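Long-range contacts in ABC-type branched-chain amino acid transport systems periplasmic component-like protein (Thermomonospora curvata, PDB 4N03), which probably binds fatty acids outside the membrane for an ABC transporter, its leucine-binding-protein fold holding a palmitic acid here: residues G155-M160 and E193-E198; D169-V174 and V223-L228; L202-T207 and P232-S237; N255-P260 and F275-A280; K369-K374 and A383-Q388. All blocks are in the same frame, centred on the assembly; numbering follows the deposited sequence.

Followed from the N terminus, all five contacts lie in one lobe of a two-lobed binding protein. Contact 1 closes a loop of 32 residues, bringing helix 148-161 against the end of helix 179-195. Contact 2 opens inside that loop, at strand 170-176, and closes beyond it on strand 225-229, so the two cross. Contact 3 begins at the end of strand 198-204 and ends on helix 232-244, crossing contact 2. Contacts 4 and 5 follow in series. Contact 4 joins the loop beside the palmitic acid to strand 275-279, and contact 5 closes the hairpin whose first strand, 370-375, pairs with 275-279. Contacts 2 to 5 all reach one mixed sheet; none nests within another.

Contact 1: residues G155-M160 and E193-E198; sequences GVQWLM and EQLGLE
Two first torsions set up the meeting of Leu-195 with Val-156: Leu-195 swings CG clear of its own carbonyl carbon (chi1 -62°), and Val-156 holds CG1 anti to the backbone N (chi1 172°). The side chains slide past one another in opposite directions, Val-156 CG1 lying 3.9 Å from Leu-195 CD1. The same CG1 meets Leu-197 CD1 tip to tip at 3.8 Å. The other Leu-195 methyl, CD2, lies across the bent chain of Gln-157, 3.9 Å from its OE1. In the modelled conformer of selenomethionine Met-160, CG lies against Leu-195 CD1. Gly-196, with positive phi, ends the helix between the two leucines. An alanine in place of Leu-195 would probably open a gap between the helices, leaving Val-156 and Met-160 without their shared apolar partner. Leu-171 of strand 170-176 touches Val-156 and Leu-197, joining helix 148-161 and the turn after helix 179-195 to the sheet of this alternating alpha/beta lobe, on one side of which both helices pack; Leu-394 of helix 393-397 rests on Gln-157 and Leu-195.

Contact 2: residues D169-V174 and V223-L228; sequences DKLGHV and VDAILL
The imidazole of His-173 carries Leu-227 CB on one face, 3.8 Å from the ring centroid and offset toward the rim, a CH-pi contact between residues paired across two neighbouring parallel strands of an alternating alpha/beta lobe. Beyond the segments, its NE2 bonds to Ser-229 OG and its ND1 weakly to Thr-188 OG1, which probably limits the ring's rotation. At the far end of the pair two carboxylates stack, those of Asp-169 and Asp-224, with planes 25° apart. Such closeness of like charges is probably eased by Lys-166, in a salt bridge with Asp-169 OD1, and by a water that donates to Asp-169 OD1 and to Asp-224 OD1. Asp-224 OD2 turns its anti lone pair to Lys-170 N, 2.8 Å away, while Asp-224 N returns a bond of 2.8 Å to Lys-170 O. A leucine in place of Asp-224 would probably leave Lys-170 N without its acceptor and the water without one of its anchors. From there the backbone ladder runs through Gly-172 N to Ala-225 O (2.9 Å), Leu-227 N to Gly-172 O and Val-174 N to Leu-227 O. Helices 148-161 and 179-195 cover the face of Leu-171, His-173 and Leu-227; strand 198-204 continues the sheet beyond 170-176, with Val-174 lying against its Leu-202 and Ile-204.

Contact 3: residues L202-T207 and P232-S237; sequences LPIKPT and PQQAAS
Gln-234, in the first turn of helix 232-244, meets Ile-204 and Pro-206 where strand 198-204 runs out into a loop. Parallel strands alternating with helices, as in this lobe of the type I periplasmic binding fold, commonly gather such loops and helix starts at one rim of the sheet, and this is a small example. Gln-234 buries more surface here than any other residue. Its chain kinks at chi2 (84°), which carries the amide to the loop while leaving the CG methylene beside the isoleucine. Ile-204 holds CG1 in the crowded position between its backbone N and carbonyl carbon (chi1 59°), and the two side chains slide past each other in opposite directions. Ile-204 also packs on Val-174 and Phe-176 of the adjacent strand and on Gln-214 of helix 212-220. Pro-206 contributes its carbonyl rather than its ring: CB points away from the helix, and the ring rests on Tyr-84, a residue whose hydroxyl bonds to the palmitic acid. The Gln-234 amide is shared more widely, OE1 accepting from Gly-231 N just ahead of the helix and NE2 donating to Asp-208 O, so that it probably cannot turn freely. Across the contact NE2 adds a weak, bent bond to Pro-206 O, 3.1 Å long with 124° at the hydrogen, while Gln-234 CG lies 4.0 Å from Ile-204 CD1.

Contact 4: residues N255-P260 and F275-A280; sequences NSAYSP and FFIATA. With PLM (palmitic acid), chain B.
Asn-255 lays its CB against the side chain of Thr-279, 3.5 Å from the latter's OG1, and turns its amide toward the bound palmitic acid. With CG set between backbone N and carbonyl carbon (chi1 66°), the amide lies along the lipid's tail, Asn-255 CG coming within 3.8 Å of palmitic acid CC. Thr-279 OG1 approaches the same carbon, and its polar partner is Gly-281 N. Nearer the acid head group, Ser-256 CB lies 3.6 Å from palmitic acid C4. Behind this wall Ile-277 CG2 lies against Asn-255 CA in the conformer modelled, and Phe-275 points its ring edge at the loop, its CZ only 3.3 Å from Ala-257 O, which lies in the ring plane. Ala-257 is the central residue of an inverse gamma turn, and its oxygen has no hydrogen-bond partner in the model, so the faintly positive ring hydrogens probably compensate in part. Two waters do the polar joining: one accepts from Asn-255 ND2 and Ala-280 N, the other takes a weak bond from Asn-255 N and donates to Ala-278 O. Hydrogen bonds to the lipid come from Tyr-148, Tyr-84 and Ser-109, whereas this wall meets its chain by van der Waals contact, consistent with recognition by shape.

Contact 5: residues K369-K374 and A383-Q388; sequences KTYIIK and AVIVEQ
Val-386 drives its CG2 methyl into the side of the Lys-374 chain, 3.5 Å from CG and crossing it at about a right angle. Val-384, side by side with the lysine, brings its own CG2 to Lys-374 CG (3.8 Å), seating that methylene between two valine methyls. The lysine's chain bends at chi3, beside Val-386, and again at chi4, its NZ reaching Val-272 O. Next, Glu-387 CB fits beside Ile-372 CB at 3.8 Å before its carboxylate leads away. Val-386 and Glu-387 both face Ile-372 because the hairpin of strands 370-375 and 383-390 carries a classic beta bulge: Ile-372 O accepts from Val-386 N at 2.7 Å and from Glu-387 N at 2.9 Å. Past the bulge Ile-373 and Ile-385 form a non-hydrogen-bonded pair, and Lys-374 N and O both bond to Val-384. Ile-385, just before the corner, has its CB pointing away, yet its CD1 reaches the Tyr-371 ring obliquely, 3.9 Å from CE2. Trp-158 of helix 148-161 packs on both Ile-372 and Val-386.

Contact 1: residues G155-M160 and E193-E198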
# COMPACT_ATOMS: atom_id res chain seq x y z
N GLY A 155 -8.55 11.76 6.36
CA GLY A 155 -9.42 11.03 7.24
C GLY A 155 -9.90 11.78 8.45
O GLY A 155 -11.06 11.71 8.85
N VAL A 156 -9.01 12.57 9.09
CA VAL A 156 -9.41 13.41 10.21
C VAL A 156 -10.35 14.51 9.75
O VAL A 156 -11.33 14.81 10.43
CB VAL A 156 -8.19 13.94 10.98
CG1 VAL A 156 -8.61 14.96 12.01
CG2 VAL A 156 -7.44 12.75 11.60
N GLN A 157 -10.06 15.11 8.61
CA GLN A 157 -10.99 16.11 8.09
C GLN A 157 -12.36 15.50 7.87
O GLN A 157 -13.40 16.09 8.15
CB GLN A 157 -10.48 16.72 6.81
CG GLN A 157 -11.39 17.81 6.24
CD GLN A 157 -11.43 19.05 7.10
OE1 GLN A 157 -10.51 19.88 7.06
NE2 GLN A 157 -12.44 19.19 7.92
N TRP A 158 -12.40 14.25 7.37
CA TRP A 158 -13.65 13.52 7.19
C TRP A 158 -14.36 13.27 8.50
O TRP A 158 -15.56 13.49 8.61
CB TRP A 158 -13.39 12.21 6.46
CG TRP A 158 -14.58 11.34 6.24
CD1 TRP A 158 -15.53 11.45 5.28
CD2 TRP A 158 -14.93 10.21 7.03
NE1 TRP A 158 -16.45 10.44 5.41
CE2 TRP A 158 -16.12 9.68 6.49
CE3 TRP A 158 -14.36 9.59 8.14
CZ2 TRP A 158 -16.75 8.55 7.01
CZ3 TRP A 158 -14.99 8.44 8.65
CH2 TRP A 158 -16.16 7.95 8.08
N LEU A 159 -13.62 12.84 9.53
CA LEU A 159 -14.25 12.66 10.84
C LEU A 159 -14.94 13.93 11.32
O LEU A 159 -16.02 13.91 11.90
CB LEU A 159 -13.23 12.22 11.89
CG LEU A 159 -12.63 10.82 11.76
CD1 LEU A 159 -11.53 10.62 12.77
CD2 LEU A 159 -13.68 9.74 11.90
N MSE A 160 -14.28 15.10 11.12
CA MSE A 160 -14.85 16.39 11.51
C MSE A 160 -16.06 16.75 10.66
O MSE A 160 -17.09 17.21 11.16
CB MSE A 160 -13.85 17.50 11.27
CG MSE A 160 -12.68 17.44 12.21
SE MSE A 160 -13.10 18.44 13.84
CE MSE A 160 -13.10 20.08 12.79
N GLU A 193 -3.41 19.96 14.84
CA GLU A 193 -2.97 21.35 15.04
C GLU A 193 -3.85 22.32 14.27
O GLU A 193 -4.23 23.40 14.79
CB GLU A 193 -1.48 21.51 14.64
CG GLU A 193 -0.82 22.85 14.97
CD GLU A 193 -0.78 23.09 16.45
OE1 GLU A 193 -0.20 22.27 17.21
OE2 GLU A 193 -1.33 24.12 16.87
N GLN A 194 -4.16 21.98 13.03
CA GLN A 194 -4.93 22.88 12.20
C GLN A 194 -6.38 23.00 12.64
O GLN A 194 -6.96 24.05 12.52
CB GLN A 194 -4.83 22.45 10.73
CG GLN A 194 -3.47 22.66 10.10
CD GLN A 194 -3.25 24.11 9.73
OE1 GLN A 194 -3.84 25.02 10.31
NE2 GLN A 194 -2.45 24.35 8.75
N LEU A 195 -6.96 21.89 13.12
CA LEU A 195 -8.36 21.78 13.47
C LEU A 195 -8.67 21.99 14.92
O LEU A 195 -9.85 22.00 15.27
CB LEU A 195 -8.91 20.44 13.01
CG LEU A 195 -8.88 20.18 11.49
CD1 LEU A 195 -9.22 18.74 11.17
CD2 LEU A 195 -9.79 21.14 10.73
N GLY A 196 -7.66 22.14 15.78
CA GLY A 196 -7.94 22.36 17.19
C GLY A 196 -8.27 21.11 17.97
O GLY A 196 -9.10 21.16 18.85
N LEU A 197 -7.53 20.04 17.69
CA LEU A 197 -7.70 18.74 18.34
C LEU A 197 -6.46 18.40 19.15
O LEU A 197 -5.38 18.89 18.84
CB LEU A 197 -7.96 17.61 17.35
CG LEU A 197 -9.09 17.88 16.33
CD1 LEU A 197 -9.01 16.91 15.19
CD2 LEU A 197 -10.44 17.71 17.01
N GLU A 198 -6.61 17.60 20.17
CA GLU A 198 -5.49 17.05 20.92
C GLU A 198 -5.17 15.64 20.40
O GLU A 198 -6.05 14.97 19.80
CB GLU A 198 -5.87 16.95 22.42
CG GLU A 198 -6.20 18.27 23.13
CD GLU A 198 -6.46 18.06 24.62
OE1 GLU A 198 -5.83 17.15 25.21
OE2 GLU A 198 -7.26 18.82 25.21

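Contact 2: residues D169-V174 and V223-L228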
# COMPACT_ATOMS: atom_id res chain seq x y z
N ASP A 169 -11.76 18.07 20.65
CA ASP A 169 -11.73 16.62 20.91
C ASP A 169 -10.31 16.09 20.87
O ASP A 169 -9.37 16.75 20.41
CB ASP A 169 -12.61 15.87 19.91
CG ASP A 169 -14.09 15.95 20.22
OD1 ASP A 169 -14.49 16.51 21.26
OD2 ASP A 169 -14.84 15.38 19.38
N LYS A 170 -10.17 14.86 21.31
CA LYS A 170 -8.91 14.17 21.43
C LYS A 170 -8.90 12.90 20.55
O LYS A 170 -9.82 12.04 20.60
CB LYS A 170 -8.67 13.74 22.87
CG LYS A 170 -7.31 13.06 23.11
CD LYS A 170 -7.15 12.64 24.56
CE LYS A 170 -7.05 13.79 25.53
NZ LYS A 170 -6.85 13.27 26.93
N LEU A 171 -7.85 12.75 19.76
CA LEU A 171 -7.60 11.58 18.95
C LEU A 171 -6.57 10.73 19.63
O LEU A 171 -5.54 11.24 20.02
CB LEU A 171 -7.05 12.01 17.57
CG LEU A 171 -7.82 13.10 16.82
CD1 LEU A 171 -7.08 13.42 15.53
CD2 LEU A 171 -9.22 12.64 16.52
N GLY A 172 -6.82 9.42 19.73
CA GLY A 172 -5.80 8.48 20.17
C GLY A 172 -5.29 7.69 19.03
O GLY A 172 -6.09 6.95 18.43
N HIS A 173 -4.00 7.75 18.74
CA HIS A 173 -3.43 7.08 17.57
C HIS A 173 -2.46 6.02 18.01
O HIS A 173 -1.41 6.28 18.59
CB HIS A 173 -2.77 8.12 16.67
CG HIS A 173 -2.48 7.62 15.29
ND1 HIS A 173 -2.24 8.48 14.26
CD2 HIS A 173 -2.40 6.35 14.79
CE1 HIS A 173 -2.01 7.76 13.17
NE2 HIS A 173 -2.10 6.47 13.46
N VAL A 174 -2.84 4.76 17.77
CA VAL A 174 -2.03 3.60 18.02
C VAL A 174 -1.26 3.33 16.76
O VAL A 174 -1.89 3.16 15.68
CB VAL A 174 -2.92 2.38 18.37
CG1 VAL A 174 -2.07 1.12 18.54
CG2 VAL A 174 -3.75 2.62 19.62
N VAL A 223 -10.43 9.43 24.95
CA VAL A 223 -10.34 9.89 23.57
C VAL A 223 -11.73 9.92 22.92
O VAL A 223 -12.66 9.23 23.35
CB VAL A 223 -9.37 9.01 22.73
CG1 VAL A 223 -7.99 8.99 23.36
CG2 VAL A 223 -9.91 7.60 22.51
N ASP A 224 -11.87 10.70 21.87
CA ASP A 224 -13.08 10.81 21.09
C ASP A 224 -13.06 10.01 19.80
O ASP A 224 -14.12 9.76 19.24
CB ASP A 224 -13.34 12.27 20.82
CG ASP A 224 -13.46 13.04 22.11
OD1 ASP A 224 -14.48 12.84 22.82
OD2 ASP A 224 -12.55 13.85 22.45
N ALA A 225 -11.88 9.65 19.34
CA ALA A 225 -11.74 8.83 18.15
C ALA A 225 -10.46 8.09 18.30
O ALA A 225 -9.52 8.54 18.96
CB ALA A 225 -11.72 9.70 16.88
N ILE A 226 -10.40 6.90 17.69
CA ILE A 226 -9.26 6.00 17.77
C ILE A 226 -8.71 5.84 16.38
O ILE A 226 -9.44 5.42 15.48
CB ILE A 226 -9.67 4.62 18.33
CG1 ILE A 226 -10.25 4.76 19.75
CG2 ILE A 226 -8.50 3.66 18.31
CD1 ILE A 226 -10.95 3.50 20.24
N LEU A 227 -7.44 6.09 16.17
CA LEU A 227 -6.75 5.93 14.90
C LEU A 227 -5.76 4.80 15.06
O LEU A 227 -5.18 4.61 16.13
CB LEU A 227 -6.03 7.21 14.49
CG LEU A 227 -6.90 8.29 13.83
CD1 LEU A 227 -8.17 8.67 14.57
CD2 LEU A 227 -6.04 9.52 13.57
N LEU A 228 -5.62 4.01 13.99
CA LEU A 228 -4.79 2.81 14.03
C LEU A 228 -3.95 2.68 12.79
O LEU A 228 -4.48 2.56 11.69
CB LEU A 228 -5.64 1.56 14.20
CG LEU A 228 -4.89 0.23 14.28
CD1 LEU A 228 -3.97 0.16 15.50
CD2 LEU A 228 -5.82 -0.96 14.30
O HOH W 1 -15.98 15.19 23.44

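Contact 3: residues L202-T207 and P232-S237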
# COMPACT_ATOMS: atom_id res chain seq x y z
N LEU A 202 0.26 6.35 20.97
CA LEU A 202 0.52 5.03 21.55
C LEU A 202 1.37 4.25 20.60
O LEU A 202 0.82 3.55 19.70
CB LEU A 202 -0.81 4.31 21.84
CG LEU A 202 -1.60 4.76 23.06
CD1 LEU A 202 -2.90 4.03 23.20
CD2 LEU A 202 -0.84 4.44 24.35
N PRO A 203 2.68 4.24 20.71
CA PRO A 203 3.51 3.44 19.83
C PRO A 203 3.42 1.94 20.14
O PRO A 203 3.34 1.55 21.31
CB PRO A 203 4.92 3.92 20.13
CG PRO A 203 4.83 4.45 21.50
CD PRO A 203 3.48 5.06 21.64
N ILE A 204 3.42 1.12 19.10
CA ILE A 204 3.40 -0.34 19.21
C ILE A 204 4.40 -0.88 18.20
O ILE A 204 4.91 -0.21 17.33
CB ILE A 204 2.02 -0.96 19.07
CG1 ILE A 204 1.40 -0.62 17.73
CG2 ILE A 204 1.08 -0.55 20.19
CD1 ILE A 204 0.34 -1.57 17.26
N LYS A 205 4.65 -2.15 18.33
CA LYS A 205 5.46 -2.91 17.37
C LYS A 205 4.59 -3.97 16.68
O LYS A 205 3.58 -4.37 17.21
CB LYS A 205 6.62 -3.59 18.11
CG LYS A 205 7.63 -2.58 18.70
CD LYS A 205 8.80 -3.25 19.46
CE LYS A 205 9.89 -2.27 20.00
NZ LYS A 205 9.52 -0.99 20.73
N PRO A 206 5.04 -4.46 15.51
CA PRO A 206 4.25 -5.46 14.80
C PRO A 206 4.09 -6.77 15.55
O PRO A 206 3.12 -7.48 15.32
CB PRO A 206 5.05 -5.64 13.51
CG PRO A 206 5.79 -4.37 13.34
CD PRO A 206 6.17 -3.99 14.71
N THR A 207 4.98 -7.02 16.49
CA THR A 207 4.94 -8.19 17.37
C THR A 207 4.00 -8.02 18.57
O THR A 207 3.85 -8.92 19.40
CB THR A 207 6.37 -8.52 17.83
OG1 THR A 207 7.03 -7.34 18.24
CG2 THR A 207 7.14 -9.20 16.72
N PRO A 232 -3.73 -6.26 10.23
CA PRO A 232 -5.02 -6.87 10.51
C PRO A 232 -5.18 -7.42 11.92
O PRO A 232 -6.20 -7.21 12.56
CB PRO A 232 -5.12 -7.98 9.44
CG PRO A 232 -4.29 -7.50 8.29
CD PRO A 232 -3.14 -6.75 8.97
N GLN A 233 -4.15 -8.10 12.41
CA GLN A 233 -4.22 -8.68 13.74
C GLN A 233 -4.49 -7.63 14.81
O GLN A 233 -5.32 -7.80 15.71
CB GLN A 233 -2.95 -9.44 14.07
CG GLN A 233 -2.77 -9.85 15.52
CD GLN A 233 -1.42 -10.48 15.77
OE1 GLN A 233 -1.34 -11.52 16.41
NE2 GLN A 233 -0.38 -9.84 15.30
N GLN A 234 -3.79 -6.50 14.74
CA GLN A 234 -3.97 -5.41 15.69
C GLN A 234 -5.35 -4.80 15.55
O GLN A 234 -5.98 -4.44 16.56
CB GLN A 234 -2.90 -4.34 15.60
CG GLN A 234 -1.53 -4.83 16.03
CD GLN A 234 -0.72 -5.55 14.98
OE1 GLN A 234 -0.99 -5.43 13.79
NE2 GLN A 234 0.31 -6.26 15.43
N ALA A 235 -5.83 -4.64 14.33
CA ALA A 235 -7.17 -4.08 14.12
C ALA A 235 -8.23 -4.96 14.76
O ALA A 235 -9.14 -4.46 15.43
CB ALA A 235 -7.47 -3.92 12.64
N ALA A 236 -8.16 -6.28 14.55
CA ALA A 236 -9.14 -7.19 15.13
C ALA A 236 -9.12 -7.08 16.64
O ALA A 236 -10.16 -7.08 17.29
CB ALA A 236 -8.91 -8.61 14.67
N SER A 237 -7.92 -7.08 17.23
CA SER A 237 -7.78 -7.06 18.68
C SER A 237 -8.31 -5.73 19.24
O SER A 237 -9.11 -5.68 20.15
CB SER A 237 -6.33 -7.28 19.06
OG SER A 237 -6.17 -7.23 20.46

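Contact 4: residues N255-P260 and F275-A280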
# COMPACT_ATOMS: atom_id res chain seq x y z
N ASN A 255 -4.34 2.10 5.61
CA ASN A 255 -4.89 1.27 4.54
C ASN A 255 -4.73 -0.22 4.70
O ASN A 255 -5.44 -0.99 4.05
CB ASN A 255 -4.42 1.74 3.16
CG ASN A 255 -2.94 1.57 2.91
OD1 ASN A 255 -2.35 0.62 3.38
ND2 ASN A 255 -2.36 2.48 2.13
N SER A 256 -3.83 -0.66 5.56
CA SER A 256 -3.53 -2.08 5.73
C SER A 256 -4.02 -2.64 7.04
O SER A 256 -3.75 -3.82 7.36
CB SER A 256 -2.04 -2.35 5.59
OG SER A 256 -1.33 -1.76 6.66
N ALA A 257 -4.79 -1.88 7.80
CA ALA A 257 -5.26 -2.28 9.13
C ALA A 257 -6.56 -3.10 9.03
O ALA A 257 -7.50 -2.85 9.77
CB ALA A 257 -5.43 -1.06 10.03
N TYR A 258 -6.61 -4.07 8.12
CA TYR A 258 -7.80 -4.87 7.82
C TYR A 258 -7.45 -5.90 6.78
O TYR A 258 -6.71 -5.64 5.87
CB TYR A 258 -8.93 -3.96 7.29
CG TYR A 258 -10.10 -4.74 6.85
CD1 TYR A 258 -10.89 -5.40 7.77
CD2 TYR A 258 -10.48 -4.82 5.52
CE1 TYR A 258 -11.97 -6.19 7.35
CE2 TYR A 258 -11.57 -5.58 5.12
CZ TYR A 258 -12.32 -6.24 6.04
OH TYR A 258 -13.42 -7.01 5.68
N SER A 259 -8.02 -7.10 6.92
CA SER A 259 -8.08 -8.13 5.89
C SER A 259 -9.48 -8.74 5.99
O SER A 259 -10.03 -8.87 7.07
CB SER A 259 -7.03 -9.20 6.18
OG SER A 259 -7.37 -9.91 7.38
N PRO A 260 -10.05 -9.17 4.86
CA PRO A 260 -11.36 -9.79 4.93
C PRO A 260 -11.41 -11.10 5.70
O PRO A 260 -12.47 -11.44 6.22
CB PRO A 260 -11.70 -10.06 3.47
CG PRO A 260 -10.85 -9.17 2.68
CD PRO A 260 -9.60 -8.98 3.48
N PHE A 275 -15.96 1.28 12.12
CA PHE A 275 -14.58 1.03 11.76
C PHE A 275 -14.38 1.41 10.30
O PHE A 275 -15.04 0.85 9.38
CB PHE A 275 -14.25 -0.45 12.00
CG PHE A 275 -12.82 -0.82 11.76
CD1 PHE A 275 -12.38 -1.10 10.50
CD2 PHE A 275 -11.92 -0.94 12.79
CE1 PHE A 275 -11.10 -1.45 10.24
CE2 PHE A 275 -10.62 -1.29 12.53
CZ PHE A 275 -10.18 -1.52 11.26
N PHE A 276 -13.52 2.40 10.07
CA PHE A 276 -13.31 2.94 8.77
C PHE A 276 -11.83 2.88 8.41
O PHE A 276 -10.98 2.95 9.30
CB PHE A 276 -13.82 4.40 8.76
CG PHE A 276 -15.25 4.53 9.18
CD1 PHE A 276 -16.25 4.20 8.28
CD2 PHE A 276 -15.59 4.88 10.45
CE1 PHE A 276 -17.57 4.28 8.64
CE2 PHE A 276 -16.91 4.93 10.84
CZ PHE A 276 -17.90 4.63 9.92
N ILE A 277 -11.53 2.82 7.13
CA ILE A 277 -10.18 2.75 6.61
C ILE A 277 -9.97 3.85 5.59
O ILE A 277 -10.75 4.02 4.66
CB ILE A 277 -9.89 1.38 5.95
CG1 ILE A 277 -9.98 0.22 6.95
CG2 ILE A 277 -8.54 1.36 5.24
CD1 ILE A 277 -8.85 0.21 7.99
N ALA A 278 -8.90 4.63 5.78
CA ALA A 278 -8.48 5.66 4.83
C ALA A 278 -7.47 5.03 3.88
O ALA A 278 -6.48 4.48 4.31
CB ALA A 278 -7.86 6.81 5.55
N THR A 279 -7.77 5.06 2.58
CA THR A 279 -6.93 4.42 1.61
C THR A 279 -7.07 5.07 0.25
O THR A 279 -8.18 5.45 -0.13
CB THR A 279 -7.31 2.92 1.47
OG1 THR A 279 -6.49 2.35 0.45
CG2 THR A 279 -8.78 2.69 1.16
N ALA A 280 -5.97 5.19 -0.49
CA ALA A 280 -6.02 5.68 -1.85
C ALA A 280 -6.54 4.63 -2.85
O ALA A 280 -6.80 4.97 -3.98
CB ALA A 280 -4.63 6.10 -2.32
C1 PLM B . 4.03 -0.50 5.91
O1 PLM B . 4.03 0.54 5.20
O2 PLM B . 5.05 -1.00 6.44
C2 PLM B . 2.75 -1.31 5.99
C3 PLM B . 2.68 -2.20 4.67
C4 PLM B . 1.35 -2.90 4.50
C5 PLM B . 1.31 -3.78 3.30
C6 PLM B . -0.02 -4.48 2.95
C7 PLM B . -0.83 -3.63 1.98
C8 PLM B . -2.23 -4.10 1.70
C9 PLM B . -2.91 -3.44 0.52
CA PLM B . -3.72 -2.16 0.86
CB PLM B . -4.10 -1.45 -0.50
CC PLM B . -3.67 0.05 -0.49
CD PLM B . -3.49 0.66 -1.86
CE PLM B . -3.04 2.12 -1.92
CF PLM B . -2.31 2.41 -3.24
CG PLM B . -3.22 2.77 -4.40
O HOH W 2 -3.50 4.72 0.78
O HOH W 3 -3.81 4.96 4.94

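Contact 5: residues K369-K374 and A383-Q388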
# COMPACT_ATOMS: atom_id res chain seq x y z
N LYS A 369 -5.72 12.00 -3.20
CA LYS A 369 -7.10 11.61 -3.03
C LYS A 369 -7.20 10.29 -2.22
O LYS A 369 -6.55 9.30 -2.54
CB LYS A 369 -7.74 11.44 -4.39
CG LYS A 369 -7.76 12.72 -5.18
CD LYS A 369 -8.61 12.71 -6.41
CE LYS A 369 -8.43 14.01 -7.17
NZ LYS A 369 -7.06 14.16 -7.78
N THR A 370 -8.00 10.36 -1.17
CA THR A 370 -8.19 9.25 -0.25
C THR A 370 -9.65 8.85 -0.23
O THR A 370 -10.54 9.70 -0.10
CB THR A 370 -7.81 9.73 1.18
OG1 THR A 370 -6.45 10.19 1.19
CG2 THR A 370 -8.03 8.67 2.24
N TYR A 371 -9.92 7.54 -0.37
CA TYR A 371 -11.24 6.95 -0.09
C TYR A 371 -11.39 6.69 1.36
O TYR A 371 -10.39 6.45 2.07
CB TYR A 371 -11.39 5.57 -0.75
CG TYR A 371 -11.36 5.51 -2.25
CD1 TYR A 371 -10.17 5.35 -2.94
CD2 TYR A 371 -12.55 5.52 -3.00
CE1 TYR A 371 -10.13 5.25 -4.31
CE2 TYR A 371 -12.50 5.42 -4.38
CZ TYR A 371 -11.32 5.25 -5.02
OH TYR A 371 -11.33 5.15 -6.40
N ILE A 372 -12.62 6.71 1.86
CA ILE A 372 -12.91 6.10 3.16
C ILE A 372 -13.71 4.81 2.82
O ILE A 372 -14.74 4.91 2.13
CB ILE A 372 -13.73 6.98 4.10
CG1 ILE A 372 -13.07 8.32 4.30
CG2 ILE A 372 -13.98 6.22 5.41
CD1 ILE A 372 -11.71 8.29 4.96
N ILE A 373 -13.26 3.68 3.31
CA ILE A 373 -13.92 2.40 3.10
C ILE A 373 -14.29 1.82 4.45
O ILE A 373 -13.77 2.23 5.50
CB ILE A 373 -13.09 1.43 2.21
CG1 ILE A 373 -11.92 0.85 2.93
CG2 ILE A 373 -12.71 2.11 0.90
CD1 ILE A 373 -11.19 -0.17 2.14
N LYS A 374 -15.15 0.81 4.46
CA LYS A 374 -15.41 0.05 5.67
C LYS A 374 -15.48 -1.44 5.32
O LYS A 374 -15.92 -1.83 4.20
CB LYS A 374 -16.69 0.46 6.37
CG LYS A 374 -17.93 0.18 5.53
CD LYS A 374 -19.22 0.59 6.21
CE LYS A 374 -19.59 -0.26 7.42
NZ LYS A 374 -19.87 -1.70 7.08
N ALA A 383 -15.13 -5.21 1.54
CA ALA A 383 -15.13 -3.79 1.90
C ALA A 383 -15.97 -3.03 0.90
O ALA A 383 -16.05 -3.41 -0.26
CB ALA A 383 -13.72 -3.22 1.96
N VAL A 384 -16.50 -1.89 1.35
CA VAL A 384 -17.28 -1.00 0.47
C VAL A 384 -16.83 0.43 0.68
O VAL A 384 -16.38 0.82 1.77
CB VAL A 384 -18.82 -1.06 0.70
CG1 VAL A 384 -19.43 -2.40 0.31
CG2 VAL A 384 -19.25 -0.75 2.10
N ILE A 385 -16.99 1.23 -0.35
CA ILE A 385 -16.72 2.67 -0.25
C ILE A 385 -17.77 3.34 0.61
O ILE A 385 -18.98 3.17 0.41
CB ILE A 385 -16.71 3.27 -1.67
CG1 ILE A 385 -15.51 2.77 -2.43
CG2 ILE A 385 -16.71 4.80 -1.61
CD1 ILE A 385 -15.52 3.07 -3.93
N VAL A 386 -17.30 4.12 1.59
CA VAL A 386 -18.15 4.99 2.38
C VAL A 386 -18.06 6.41 1.82
O VAL A 386 -19.08 7.07 1.66
CB VAL A 386 -17.74 4.95 3.88
CG1 VAL A 386 -18.56 5.91 4.71
CG2 VAL A 386 -17.97 3.53 4.37
N GLU A 387 -16.84 6.85 1.51
CA GLU A 387 -16.64 8.17 0.90
C GLU A 387 -15.79 7.99 -0.30
O GLU A 387 -14.69 7.43 -0.24
CB GLU A 387 -15.96 9.11 1.89
CG GLU A 387 -16.00 10.57 1.52
CD GLU A 387 -17.39 11.14 1.60
OE1 GLU A 387 -18.11 10.84 2.57
OE2 GLU A 387 -17.72 11.94 0.73
N GLN A 388 -16.29 8.47 -1.44
CA GLN A 388 -15.51 8.43 -2.68
C GLN A 388 -14.23 9.25 -2.51
O GLN A 388 -14.15 10.18 -1.70
CB GLN A 388 -16.30 9.02 -3.86
CG GLN A 388 -17.48 8.16 -4.32
CD GLN A 388 -17.07 6.81 -4.92
OE1 GLN A 388 -15.94 6.60 -5.39
NE2 GLN A 388 -18.00 5.91 -4.95